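Methionine gamma-lyase (Trichomonas vaginalis, PDB 1PFF) belongs to the family of pyridoxal-phosphate-dependent enzymes of cysteine and methionine metabolism and is seen here as an assembly of four chains. Local coordinates at residues Gly312-Val316 with Gln317-Asp321; Val200-Ala203 with Ala204-Gln208; Gly291-Lys294 with Glu295-Glu298; Asp251-Gly254 with Leu255-Lys259; Asp163-Ala166 with Lys167-Gln171. All blocks are in the same frame, centred on the assembly; numbering follows the deposited sequence.

Interaction 1 (Gly312-Val316 with Gln317-Asp321)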
loop_
_atom_site.group_PDB
_atom_site.type_symbol
_atom_site.label_atom_id
_atom_site.label_comp_id
_atom_site.label_asym_id
_atom_site.label_seq_id
_atom_site.Cartn_x
_atom_site.Cartn_y
_atom_site.Cartn_z
ATOM N N GLY A 312 -25.458 -10.161 1.739
ATOM C CA GLY A 312 -24.725 -8.942 1.440
ATOM C C GLY A 312 -25.618 -7.725 1.291
ATOM O O GLY A 312 -26.792 -7.751 1.671
ATOM N N CYS A 313 -25.065 -6.662 0.709
ATOM C CA CYS A 313 -25.760 -5.385 0.613
ATOM C C CYS A 313 -26.400 -5.112 -0.746
ATOM O O CYS A 313 -26.827 -3.987 -1.004
ATOM C CB CYS A 313 -24.800 -4.251 0.952
ATOM S SG CYS A 313 -24.170 -4.358 2.630
ATOM N N GLU A 314 -26.477 -6.132 -1.594
ATOM C CA GLU A 314 -27.129 -6.010 -2.906
ATOM C C GLU A 314 -28.611 -5.666 -2.732
ATOM O O GLU A 314 -29.154 -5.794 -1.631
ATOM C CB GLU A 314 -26.998 -7.317 -3.700
ATOM C CG GLU A 314 -25.570 -7.795 -3.947
ATOM C CD GLU A 314 -25.109 -8.847 -2.946
ATOM O OE1 GLU A 314 -25.612 -8.859 -1.800
ATOM O OE2 GLU A 314 -24.234 -9.660 -3.306
ATOM N N ASN A 315 -29.267 -5.230 -3.811
ATOM C CA ASN A 315 -30.725 -5.103 -3.807
ATOM C C ASN A 315 -31.328 -6.420 -3.335
ATOM O O ASN A 315 -31.033 -7.470 -3.902
ATOM C CB ASN A 315 -31.247 -4.773 -5.208
ATOM C CG ASN A 315 -32.741 -4.441 -5.227
ATOM O OD1 ASN A 315 -33.565 -5.103 -4.588
ATOM N ND2 ASN A 315 -33.092 -3.414 -5.986
ATOM N N VAL A 316 -32.157 -6.366 -2.296
ATOM C CA VAL A 316 -32.691 -7.588 -1.679
ATOM C C VAL A 316 -33.495 -8.445 -2.661
ATOM O O VAL A 316 -33.464 -9.670 -2.591
ATOM C CB VAL A 316 -33.507 -7.292 -0.373
ATOM C CG1 VAL A 316 -34.817 -6.551 -0.671
ATOM C CG2 VAL A 316 -33.751 -8.576 0.412
ATOM N N GLN A 317 -34.195 -7.791 -3.581
ATOM C CA GLN A 317 -35.007 -8.495 -4.570
ATOM C C GLN A 317 -34.138 -9.354 -5.491
ATOM O O GLN A 317 -34.528 -10.457 -5.834
ATOM C CB GLN A 317 -35.862 -7.512 -5.375
ATOM C CG GLN A 317 -37.113 -8.129 -6.025
ATOM C CD GLN A 317 -37.842 -9.109 -5.118
ATOM O OE1 GLN A 317 -38.324 -8.727 -4.051
ATOM N NE2 GLN A 317 -37.904 -10.377 -5.528
ATOM N N ASP A 318 -32.964 -8.844 -5.876
ATOM C CA ASP A 318 -32.003 -9.609 -6.677
ATOM C C ASP A 318 -31.515 -10.855 -5.949
ATOM O O ASP A 318 -31.339 -11.913 -6.561
ATOM C CB ASP A 318 -30.787 -8.762 -7.024
ATOM C CG ASP A 318 -31.109 -7.623 -7.959
ATOM O OD1 ASP A 318 -32.127 -7.693 -8.689
ATOM O OD2 ASP A 318 -30.374 -6.620 -8.025
ATOM N N ILE A 319 -31.287 -10.720 -4.645
ATOM C CA ILE A 319 -30.856 -11.846 -3.829
ATOM C C ILE A 319 -31.976 -12.875 -3.780
ATOM O O ILE A 319 -31.737 -14.053 -4.024
ATOM C CB ILE A 319 -30.464 -11.389 -2.398
ATOM C CG1 ILE A 319 -29.342 -10.335 -2.447
ATOM C CG2 ILE A 319 -30.070 -12.590 -1.537
ATOM C CD1 ILE A 319 -29.011 -9.713 -1.070
ATOM N N ILE A 320 -33.195 -12.420 -3.481
ATOM C CA ILE A 320 -34.351 -13.315 -3.408
ATOM C C ILE A 320 -34.600 -13.996 -4.762
ATOM O O ILE A 320 -34.824 -15.204 -4.816
ATOM C CB ILE A 320 -35.614 -12.573 -2.861
ATOM C CG1 ILE A 320 -35.417 -12.234 -1.369
ATOM C CG2 ILE A 320 -36.871 -13.432 -3.016
ATOM C CD1 ILE A 320 -36.451 -11.247 -0.795
ATOM N N ASP A 321 -34.524 -13.226 -5.844
ATOM C CA ASP A 321 -34.713 -13.774 -7.197
ATOM C C ASP A 321 -33.770 -14.946 -7.483
ATOM O O ASP A 321 -34.196 -15.980 -7.996
ATOM C CB ASP A 321 -34.541 -12.674 -8.263
ATOM C CG ASP A 321 -35.714 -11.710 -8.302
ATOM O OD1 ASP A 321 -36.741 -11.989 -7.643
ATOM O OD2 ASP A 321 -35.703 -10.636 -8.954
#
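Asn-315 caps the helix that opens at Val-316: its OD1 accepts from Gln-317 N at 2.9 Å, with the N-H bent to 147°. CG stands anti to the backbone N (chi1 -172°), which swings the amide oxygen forward over the first turn, as suits an N-cap asparagine. The backbone adds a sound bond of 2.9 Å from Ile-320 N to Val-316 O, whereas Asp-318 N and Ile-319 N reach Asn-315 O only weakly. One turn on, Gln-317 NE2 binds Asp-321 OD1 at 2.9 Å; Asp-321 OD1 lies close to the Gln-317 amide plane, yet is itself approached from above the carboxylate plane (44° out of it).

Van der Waals packing is sparser. Val-316 CG2 lies 4.0 Å from Ile-320 CD1, the two chains running side by side. Ile-319 crosses Glu-314 at about a right angle, its CD1 methyl set against the carboxylate oxygen Glu-314 OE1 at 3.6 Å, and that oxygen is hydrogen-bonded to Ser-279.

The stretch carries the chain from strand 306-310 into helix 316-328. Val-316 and Ile-320 face helix 183-216, through Val-210 and Phe-213 among others, while Ile-319 turns to Val-268 and Val-311.

Interaction 2 (Val200-Ala203 with Ala204-Gln208)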
loop_
_atom_site.group_PDB
_atom_site.type_symbol
_atom_site.label_atom_id
_atom_site.label_comp_id
_atom_site.label_asym_id
_atom_site.label_seq_id
_atom_site.Cartn_x
_atom_site.Cartn_y
_atom_site.Cartn_z
ATOM N N VAL A 200 -23.427 -3.062 7.794
ATOM C CA VAL A 200 -24.004 -3.989 8.764
ATOM C C VAL A 200 -25.528 -3.903 8.778
ATOM O O VAL A 200 -26.216 -4.935 8.758
ATOM C CB VAL A 200 -23.418 -3.781 10.167
ATOM C CG1 VAL A 200 -24.301 -4.444 11.252
ATOM C CG2 VAL A 200 -22.020 -4.365 10.221
ATOM N N LYS A 201 -26.047 -2.680 8.771
ATOM C CA LYS A 201 -27.489 -2.469 8.848
ATOM C C LYS A 201 -28.227 -2.862 7.572
ATOM O O LYS A 201 -29.266 -3.526 7.636
ATOM C CB LYS A 201 -27.793 -1.022 9.266
ATOM C CG LYS A 201 -27.283 -0.711 10.686
ATOM C CD LYS A 201 -27.742 0.654 11.187
ATOM C CE LYS A 201 -27.537 0.748 12.696
ATOM N NZ LYS A 201 -27.411 2.150 13.144
ATOM N N ARG A 202 -27.693 -2.485 6.414
ATOM C CA ARG A 202 -28.311 -2.927 5.151
ATOM C C ARG A 202 -28.282 -4.447 4.993
ATOM O O ARG A 202 -29.277 -5.039 4.568
ATOM C CB ARG A 202 -27.689 -2.251 3.928
ATOM C CG ARG A 202 -28.435 -2.585 2.598
ATOM C CD ARG A 202 -29.732 -1.789 2.377
ATOM N NE ARG A 202 -29.502 -0.624 1.512
ATOM C CZ ARG A 202 -30.064 0.576 1.670
ATOM N NH1 ARG A 202 -30.918 0.803 2.659
ATOM N NH2 ARG A 202 -29.770 1.563 0.829
ATOM N N ALA A 203 -27.154 -5.079 5.322
ATOM C CA ALA A 203 -27.093 -6.550 5.262
ATOM C C ALA A 203 -28.112 -7.205 6.199
ATOM O O ALA A 203 -28.786 -8.166 5.806
ATOM C CB ALA A 203 -25.692 -7.056 5.557
ATOM N N ALA A 204 -28.217 -6.697 7.430
ATOM C CA ALA A 204 -29.169 -7.250 8.402
ATOM C C ALA A 204 -30.610 -7.041 7.956
ATOM O O ALA A 204 -31.445 -7.931 8.120
ATOM C CB ALA A 204 -28.950 -6.663 9.805
ATOM N N GLU A 205 -30.893 -5.850 7.423
ATOM C CA GLU A 205 -32.201 -5.534 6.856
ATOM C C GLU A 205 -32.566 -6.501 5.754
ATOM O O GLU A 205 -33.676 -7.028 5.742
ATOM C CB GLU A 205 -32.217 -4.115 6.288
ATOM C CG GLU A 205 -32.935 -3.133 7.174
ATOM C CD GLU A 205 -32.505 -1.695 6.939
ATOM O OE1 GLU A 205 -32.018 -1.371 5.834
ATOM O OE2 GLU A 205 -32.638 -0.896 7.884
ATOM N N ASN A 206 -31.635 -6.699 4.819
ATOM C CA ASN A 206 -31.801 -7.661 3.747
ATOM C C ASN A 206 -32.014 -9.044 4.340
ATOM O O ASN A 206 -32.873 -9.782 3.889
ATOM C CB ASN A 206 -30.567 -7.690 2.836
ATOM C CG ASN A 206 -30.480 -6.480 1.901
ATOM O OD1 ASN A 206 -31.380 -5.637 1.856
ATOM N ND2 ASN A 206 -29.379 -6.395 1.151
ATOM N N ALA A 207 -31.230 -9.386 5.362
ATOM C CA ALA A 207 -31.271 -10.741 5.909
ATOM C C ALA A 207 -32.628 -11.098 6.527
ATOM O O ALA A 207 -33.113 -12.209 6.327
ATOM C CB ALA A 207 -30.120 -10.970 6.909
ATOM N N GLN A 208 -33.244 -10.165 7.260
ATOM C CA GLN A 208 -34.605 -10.391 7.793
ATOM C C GLN A 208 -35.547 -10.782 6.644
ATOM O O GLN A 208 -36.310 -11.748 6.748
ATOM C CB GLN A 208 -35.138 -9.153 8.542
ATOM C CG GLN A 208 -36.498 -9.374 9.245
ATOM C CD GLN A 208 -36.426 -10.404 10.380
ATOM O OE1 GLN A 208 -35.493 -10.379 11.173
ATOM N NE2 GLN A 208 -37.420 -11.288 10.462
#
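Glu-205 N donates to Lys-201 O at 2.8 Å, and Asn-206 N to Arg-202 O at 2.9 Å with a nearly straight N-H (168°). These are i to i+4 bonds of an alpha-helix, the long helix 183-216, and Ala-204 N continues the ladder to Val-200 O at 3.0 Å. Ala-207 N reaches Ala-203 O at 2.8 Å, though more bent.

Beyond the backbone, charge is matched loosely. Arg-202 NH1 stands 4.0 Å from Glu-205 OE1, past salt-bridge range, with the carboxylate oxygen at the edge of the guanidinium and the two planes 34° apart. The attraction is therefore electrostatic and probably modest on this exposed side, where long charged chains suit the solvent. Lys-201 instead pairs with Asp-197, one turn back.

Asn-206 is a buried polar residue whose amide is put to use: ND2 donates to Gly-312 O, tying the helix to the loop before helix 316-328. Its CG lies beside the backbone N (chi1 -75°), which folds the amide back over Arg-202 O.

The buried face carries small or branched groups. Val-200 packs on helix 125-128, at Ile-127 and Leu-128, and Ala-203 on Ser-246, where a methyl permits close approach. Within the helix, Ala-204 CB rests 3.4 Å from Val-200 O.

Interaction 3 (Gly291-Lys294 with Glu295-Glu298)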
loop_
_atom_site.group_PDB
_atom_site.type_symbol
_atom_site.label_atom_id
_atom_site.label_comp_id
_atom_site.label_asym_id
_atom_site.label_seq_id
_atom_site.Cartn_x
_atom_site.Cartn_y
_atom_site.Cartn_z
ATOM N N GLY A 291 -13.107 -32.818 5.252
ATOM C CA GLY A 291 -12.061 -33.634 5.858
ATOM C C GLY A 291 -12.377 -34.173 7.247
ATOM O O GLY A 291 -11.670 -35.053 7.754
ATOM N N VAL A 292 -13.435 -33.652 7.862
ATOM C CA VAL A 292 -13.852 -34.086 9.190
ATOM C C VAL A 292 -14.793 -35.284 9.052
ATOM O O VAL A 292 -15.745 -35.224 8.268
ATOM C CB VAL A 292 -14.557 -32.941 9.980
ATOM C CG1 VAL A 292 -14.784 -33.333 11.436
ATOM C CG2 VAL A 292 -13.753 -31.647 9.900
ATOM N N PRO A 293 -14.531 -36.366 9.796
ATOM C CA PRO A 293 -15.402 -37.550 9.764
ATOM C C PRO A 293 -16.865 -37.160 9.975
ATOM O O PRO A 293 -17.159 -36.377 10.884
ATOM C CB PRO A 293 -14.896 -38.394 10.942
ATOM C CG PRO A 293 -13.463 -38.010 11.092
ATOM C CD PRO A 293 -13.391 -36.548 10.717
ATOM N N LYS A 294 -17.754 -37.702 9.141
ATOM C CA LYS A 294 -19.179 -37.339 9.133
ATOM C C LYS A 294 -19.816 -37.295 10.526
ATOM O O LYS A 294 -20.453 -36.304 10.893
ATOM C CB LYS A 294 -19.970 -38.285 8.212
ATOM C CG LYS A 294 -21.404 -37.843 7.928
ATOM C CD LYS A 294 -22.080 -38.749 6.900
ATOM C CE LYS A 294 -23.579 -38.474 6.803
ATOM N NZ LYS A 294 -24.363 -39.175 7.870
ATOM N N GLU A 295 -19.630 -38.368 11.291
ATOM C CA GLU A 295 -20.224 -38.502 12.621
ATOM C C GLU A 295 -19.737 -37.429 13.593
ATOM O O GLU A 295 -20.468 -37.031 14.509
ATOM C CB GLU A 295 -19.952 -39.895 13.198
ATOM C CG GLU A 295 -20.376 -41.041 12.294
ATOM C CD GLU A 295 -20.303 -42.387 12.990
ATOM O OE1 GLU A 295 -19.253 -42.697 13.593
ATOM O OE2 GLU A 295 -21.301 -43.135 12.937
ATOM N N GLU A 296 -18.507 -36.965 13.380
ATOM C CA GLU A 296 -17.919 -35.902 14.192
ATOM C C GLU A 296 -18.504 -34.534 13.848
ATOM O O GLU A 296 -18.710 -33.707 14.734
ATOM C CB GLU A 296 -16.403 -35.877 14.027
ATOM C CG GLU A 296 -15.718 -37.156 14.481
ATOM C CD GLU A 296 -14.366 -36.901 15.110
ATOM O OE1 GLU A 296 -13.804 -35.800 14.905
ATOM O OE2 GLU A 296 -13.868 -37.805 15.811
ATOM N N ARG A 297 -18.755 -34.299 12.563
ATOM C CA ARG A 297 -19.455 -33.092 12.124
ATOM C C ARG A 297 -20.830 -33.037 12.789
ATOM O O ARG A 297 -21.240 -31.996 13.309
ATOM C CB ARG A 297 -19.624 -33.077 10.599
ATOM C CG ARG A 297 -18.329 -33.014 9.801
ATOM C CD ARG A 297 -18.514 -32.698 8.325
ATOM N NE ARG A 297 -19.458 -33.597 7.653
ATOM C CZ ARG A 297 -19.132 -34.447 6.681
ATOM N NH1 ARG A 297 -17.872 -34.547 6.265
ATOM N NH2 ARG A 297 -20.065 -35.207 6.125
ATOM N N GLU A 298 -21.517 -34.177 12.775
ATOM C CA GLU A 298 -22.884 -34.313 13.273
ATOM C C GLU A 298 -22.999 -34.196 14.794
ATOM O O GLU A 298 -23.933 -33.570 15.310
ATOM C CB GLU A 298 -23.481 -35.640 12.785
ATOM C CG GLU A 298 -23.686 -35.675 11.277
ATOM C CD GLU A 298 -23.869 -37.068 10.708
ATOM O OE1 GLU A 298 -23.547 -38.069 11.393
ATOM O OE2 GLU A 298 -24.350 -37.162 9.559
HETATM O O HOH W 1 -23.566 -40.467 10.147
#
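Val-292 lays its side chain against the aliphatic part of Arg-297, with CB 3.8 Å from Arg-297 CG, while its CG1 reaches Glu-296 CB at 4.0 Å. Branched and apolar, it shields the stems of two charged residues at the surface. Pro-293 comes next, its ring alongside the Glu-296 chain and pointing the same way, with Pro-293 CB 3.8 Å from Glu-296 CG.

Pro-293 is also the N-cap of helix 294-299. Having no amide hydrogen, proline loses nothing there, and its carbonyl starts the helical pattern: Arg-297 N donates to Pro-293 O at 3.1 Å, nearly along the C=O axis, and Glu-296 N makes a weaker, more bent bond to the same oxygen.

Lys-294 then works on two sides. Its CA sits over the centre of one face of the Arg-297 guanidinium, 3.7 Å above the plane, so aliphatic carbon rather than charge covers that face; Arg-297 NH2 itself is taken by a salt bridge to Asp-304. The lysine chain runs extended until chi4 (-82°), where the bend turns NZ to Glu-298 OE2. This i to i+4 salt bridge is short, 2.6 Å, and uses the syn lone pair of OE2. A water accepts from Lys-294 NZ and donates to Glu-298 OE1, giving the other carboxylate oxygen a link to the same ammonium.

Interaction 4 (Asp251-Gly254 with Leu255-Lys259)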
loop_
_atom_site.group_PDB
_atom_site.type_symbol
_atom_site.label_atom_id
_atom_site.label_comp_id
_atom_site.label_asym_id
_atom_site.label_seq_id
_atom_site.Cartn_x
_atom_site.Cartn_y
_atom_site.Cartn_z
ATOM N N ASP A 251 -31.760 -25.644 6.390
ATOM C CA ASP A 251 -31.749 -27.014 5.905
ATOM C C ASP A 251 -32.520 -27.133 4.607
ATOM O O ASP A 251 -33.617 -26.582 4.454
ATOM C CB ASP A 251 -32.345 -27.973 6.936
ATOM C CG ASP A 251 -31.469 -28.141 8.151
ATOM O OD1 ASP A 251 -30.238 -27.918 8.046
ATOM O OD2 ASP A 251 -31.935 -28.482 9.260
ATOM N N VAL A 252 -31.917 -27.842 3.662
ATOM C CA VAL A 252 -32.673 -28.425 2.572
ATOM C C VAL A 252 -32.669 -29.941 2.782
ATOM O O VAL A 252 -32.076 -30.468 3.736
ATOM C CB VAL A 252 -32.141 -28.056 1.166
ATOM C CG1 VAL A 252 -32.327 -26.554 0.878
ATOM C CG2 VAL A 252 -30.683 -28.498 0.979
ATOM N N ASP A 253 -33.612 -30.876 1.823
ATOM C CA ASP A 253 -33.732 -32.310 2.007
ATOM C C ASP A 253 -32.505 -33.033 1.450
ATOM O O ASP A 253 -32.564 -33.616 0.370
ATOM C CB ASP A 253 -35.009 -32.784 1.333
ATOM C CG ASP A 253 -35.424 -34.159 1.777
ATOM O OD1 ASP A 253 -34.793 -34.723 2.699
ATOM O OD2 ASP A 253 -36.387 -34.749 1.250
ATOM N N GLY A 254 -31.399 -32.995 2.194
ATOM C CA GLY A 254 -30.226 -33.789 1.843
ATOM C C GLY A 254 -29.097 -33.090 1.108
ATOM O O GLY A 254 -29.289 -32.038 0.497
ATOM N N LEU A 255 -27.914 -33.701 1.152
ATOM C CA LEU A 255 -26.700 -33.127 0.569
ATOM C C LEU A 255 -26.807 -32.877 -0.938
ATOM O O LEU A 255 -26.370 -31.833 -1.445
ATOM C CB LEU A 255 -25.502 -34.033 0.856
ATOM C CG LEU A 255 -24.129 -33.555 0.379
ATOM C CD1 LEU A 255 -23.045 -33.979 1.374
ATOM C CD2 LEU A 255 -23.815 -34.075 -1.024
ATOM N N GLU A 256 -27.380 -33.849 -1.646
ATOM C CA GLU A 256 -27.487 -33.774 -3.098
ATOM C C GLU A 256 -28.372 -32.604 -3.536
ATOM O O GLU A 256 -28.076 -31.938 -4.529
ATOM C CB GLU A 256 -27.982 -35.107 -3.656
ATOM C CG GLU A 256 -26.897 -36.189 -3.680
ATOM C CD GLU A 256 -26.596 -36.781 -2.304
ATOM O OE1 GLU A 256 -27.447 -36.673 -1.390
ATOM O OE2 GLU A 256 -25.501 -37.363 -2.144
ATOM N N LYS A 257 -29.438 -32.353 -2.784
ATOM C CA LYS A 257 -30.311 -31.194 -3.029
ATOM C C LYS A 257 -29.584 -29.869 -2.781
ATOM O O LYS A 257 -29.748 -28.913 -3.539
ATOM C CB LYS A 257 -31.582 -31.287 -2.175
ATOM C CG LYS A 257 -32.567 -32.347 -2.670
ATOM C CD LYS A 257 -33.993 -32.055 -2.201
ATOM C CE LYS A 257 -34.931 -33.232 -2.441
ATOM N NZ LYS A 257 -35.018 -33.607 -3.882
ATOM N N ALA A 258 -28.772 -29.824 -1.723
ATOM C CA ALA A 258 -27.934 -28.659 -1.444
ATOM C C ALA A 258 -26.977 -28.360 -2.602
ATOM O O ALA A 258 -26.871 -27.219 -3.029
ATOM C CB ALA A 258 -27.174 -28.835 -0.131
ATOM N N LYS A 259 -26.310 -29.391 -3.117
ATOM C CA LYS A 259 -25.384 -29.233 -4.243
ATOM C C LYS A 259 -26.073 -28.657 -5.480
ATOM O O LYS A 259 -25.515 -27.792 -6.159
ATOM C CB LYS A 259 -24.725 -30.571 -4.596
ATOM C CG LYS A 259 -23.475 -30.900 -3.774
ATOM C CD LYS A 259 -22.190 -30.484 -4.502
ATOM C CE LYS A 259 -21.062 -30.184 -3.510
ATOM N NZ LYS A 259 -20.524 -28.795 -3.647
#
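Gly-254 O receives the first sound bond of the helix, from Ala-258 N at 3.2 Å, with an N-H...O angle of 161° and the donor in the carbonyl plane. Gly-254 is the N-cap, and its backbone angles (phi 99°, psi 161°) would jam a side chain against the preceding carbonyl oxygen, which explains the glycine.

The residue before it, Asp-253, is the centre of an inverse gamma turn, closed by a weak bond from Gly-254 N to Val-252 O. Lys-257 lies across this turn: CG and CD of Lys-257 each lie 3.3 Å from Asp-253 O, and CD is 3.7 Å from Asp-253 CB. The contact is thus made by the methylene stem. The charged ends stay apart, Asp-253 OD2 and Lys-257 NZ being 5.4 Å from each other, so any attraction between them is probably weak. A flexible amphipathic chain suits such a place, covering the turn with carbon while carrying its ammonium beyond it.

On the inner side Val-252 directs CG2 at the first turn, 3.6 Å from Ala-258 N and 3.7 Å from Ala-258 CB. The small methyl of Ala-258 lets the helix come close, and both residues also pack on Ile-307 of strand 306-310. Leu-255 and Ala-258 touch His-283.

The arrangement is a strand-turn-helix connection, taking the chain from strand 247-251 of the five-stranded mixed sheet into helix 255-263 through a glycine N-cap.

Interaction 5 (Asp163-Ala166 with Lys167-Gln171). With EDO (1,2-ethanediol), chain M.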
loop_
_atom_site.group_PDB
_atom_site.type_symbol
_atom_site.label_atom_id
_atom_site.label_comp_id
_atom_site.label_asym_id
_atom_site.label_seq_id
_atom_site.Cartn_x
_atom_site.Cartn_y
_atom_site.Cartn_z
ATOM N N ASP A 163 -6.018 -1.956 31.482
ATOM C CA ASP A 163 -5.046 -2.840 32.114
ATOM C C ASP A 163 -4.992 -4.243 31.490
ATOM O O ASP A 163 -3.905 -4.805 31.331
ATOM C CB ASP A 163 -5.181 -2.837 33.651
ATOM C CG ASP A 163 -6.447 -3.518 34.163
ATOM O OD1 ASP A 163 -7.402 -3.773 33.395
ATOM O OD2 ASP A 163 -6.567 -3.831 35.370
ATOM N N ILE A 164 -6.148 -4.784 31.104
ATOM C CA ILE A 164 -6.203 -6.031 30.335
ATOM C C ILE A 164 -5.527 -5.881 28.958
ATOM O O ILE A 164 -4.677 -6.699 28.592
ATOM C CB ILE A 164 -7.660 -6.542 30.182
ATOM C CG1 ILE A 164 -8.190 -7.051 31.529
ATOM C CG2 ILE A 164 -7.734 -7.670 29.128
ATOM C CD1 ILE A 164 -9.685 -7.308 31.552
ATOM N N ILE A 165 -5.895 -4.838 28.211
ATOM C CA ILE A 165 -5.296 -4.594 26.893
ATOM C C ILE A 165 -3.787 -4.371 26.958
ATOM O O ILE A 165 -3.063 -4.769 26.047
ATOM C CB ILE A 165 -5.991 -3.421 26.160
ATOM C CG1 ILE A 165 -7.441 -3.787 25.793
ATOM C CG2 ILE A 165 -5.174 -3.008 24.913
ATOM C CD1 ILE A 165 -7.577 -5.131 25.046
ATOM N N ALA A 166 -3.313 -3.730 28.027
ATOM C CA ALA A 166 -1.873 -3.608 28.266
ATOM C C ALA A 166 -1.176 -4.974 28.232
ATOM O O ALA A 166 -0.144 -5.115 27.599
ATOM C CB ALA A 166 -1.593 -2.897 29.586
ATOM N N LYS A 167 -1.755 -5.968 28.904
ATOM C CA LYS A 167 -1.206 -7.335 28.940
ATOM C C LYS A 167 -1.386 -8.079 27.618
ATOM O O LYS A 167 -0.496 -8.814 27.180
ATOM C CB LYS A 167 -1.850 -8.137 30.075
ATOM C CG LYS A 167 -1.408 -7.700 31.462
ATOM C CD LYS A 167 -1.879 -8.691 32.520
ATOM C CE LYS A 167 -1.294 -8.347 33.886
ATOM N NZ LYS A 167 -2.149 -8.869 34.997
ATOM N N VAL A 168 -2.542 -7.889 26.983
ATOM C CA VAL A 168 -2.803 -8.472 25.665
ATOM C C VAL A 168 -1.718 -8.019 24.678
ATOM O O VAL A 168 -1.183 -8.839 23.937
ATOM C CB VAL A 168 -4.229 -8.125 25.138
ATOM C CG1 VAL A 168 -4.401 -8.532 23.654
ATOM C CG2 VAL A 168 -5.299 -8.776 26.008
ATOM N N LYS A 169 -1.371 -6.730 24.705
ATOM C CA LYS A 169 -0.360 -6.182 23.800
ATOM C C LYS A 169 1.046 -6.654 24.147
ATOM O O LYS A 169 1.770 -7.176 23.287
ATOM C CB LYS A 169 -0.394 -4.647 23.814
ATOM C CG LYS A 169 -1.583 -4.048 23.078
ATOM C CD LYS A 169 -1.529 -2.528 23.049
ATOM C CE LYS A 169 -2.578 -1.989 22.087
ATOM N NZ LYS A 169 -2.508 -0.506 21.965
ATOM N N SER A 170 1.436 -6.462 25.406
ATOM C CA SER A 170 2.828 -6.686 25.790
ATOM C C SER A 170 3.161 -8.170 25.937
ATOM O O SER A 170 4.305 -8.575 25.718
ATOM C CB SER A 170 3.204 -5.882 27.044
ATOM O OG SER A 170 2.480 -6.311 28.179
ATOM N N GLN A 171 2.163 -8.984 26.267
ATOM C CA GLN A 171 2.379 -10.427 26.381
ATOM C C GLN A 171 1.747 -11.200 25.222
ATOM O O GLN A 171 2.447 -11.847 24.454
ATOM C CB GLN A 171 1.878 -10.941 27.732
ATOM C CG GLN A 171 2.561 -10.275 28.920
ATOM C CD GLN A 171 2.248 -10.964 30.219
ATOM O OE1 GLN A 171 2.204 -12.193 30.271
ATOM N NE2 GLN A 171 2.035 -10.184 31.279
HETATM C C1 EDO M . -2.941 -11.058 38.434
HETATM O O1 EDO M . -1.623 -10.713 38.031
HETATM C C2 EDO M . -3.927 -10.769 37.306
HETATM O O2 EDO M . -3.577 -11.517 36.149
#
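Residues 163-171 run continuously along helix 162-177, where Val-168 N donates to Ile-164 O and Lys-169 N to Ile-165 O, both at 2.9 Å. The bond from Lys-167 N to Asp-163 O is longer and weak, and a wider pi-type turn follows at 168-171.

Ala-166 O is gripped twice by Ser-170, by N at 3.0 Å and by OG at 2.9 Å, from opposite faces of the carbonyl plane. A chi1 of 65° folds the hydroxyl back onto its own helix, as serine commonly does within helices. On the buried side Ile-164 CG2 meets Val-168 CG2 at 4.1 Å, and both residues pack on Phe-33 of helix 22-33. Ile-165 CG2 touches Lys-169 CE at 4.0 Å; Ile-165 also faces Ala-17 of strand 15-19 and Val-158 of strand 156-160, where beta-branched residues fill the space between helix and sheet.

Lys-169 ends in a salt bridge to Glu-4, and Lys-167 NZ makes a weak hydrogen bond to O2 of a 1,2-ethanediol at 3.2 Å, probably a crystallisation additive. The chemistry is that of an amphipathic helix: branched carbon packs on strands and helix 22-33, while the exposed side carries Ser-170, its hydroxyl turned to the backbone, and lysine ammonium groups.

Three of the five contacts begin helices: interactions 1, 3 and 4 place an asparagine, a proline and a glycine at the N-cap, whereas interactions 2 and 5 lie within longer helices. Interaction 2 is the buried one and interaction 3 belongs to the surface, where a salt bridge with a bridging water adds to the helix-start bonds; the others are partly buried, with one apolar side. Interactions 1 and 2 touch through the Asn-206 amide, tying helix 183-216 to the loop before helix 316-328. Interactions 3 and 4 approach to about 6 Å between nearest atoms without touching. Interaction 5 packs on the seven-stranded sheet, its centre about 46 Å from that of interaction 4.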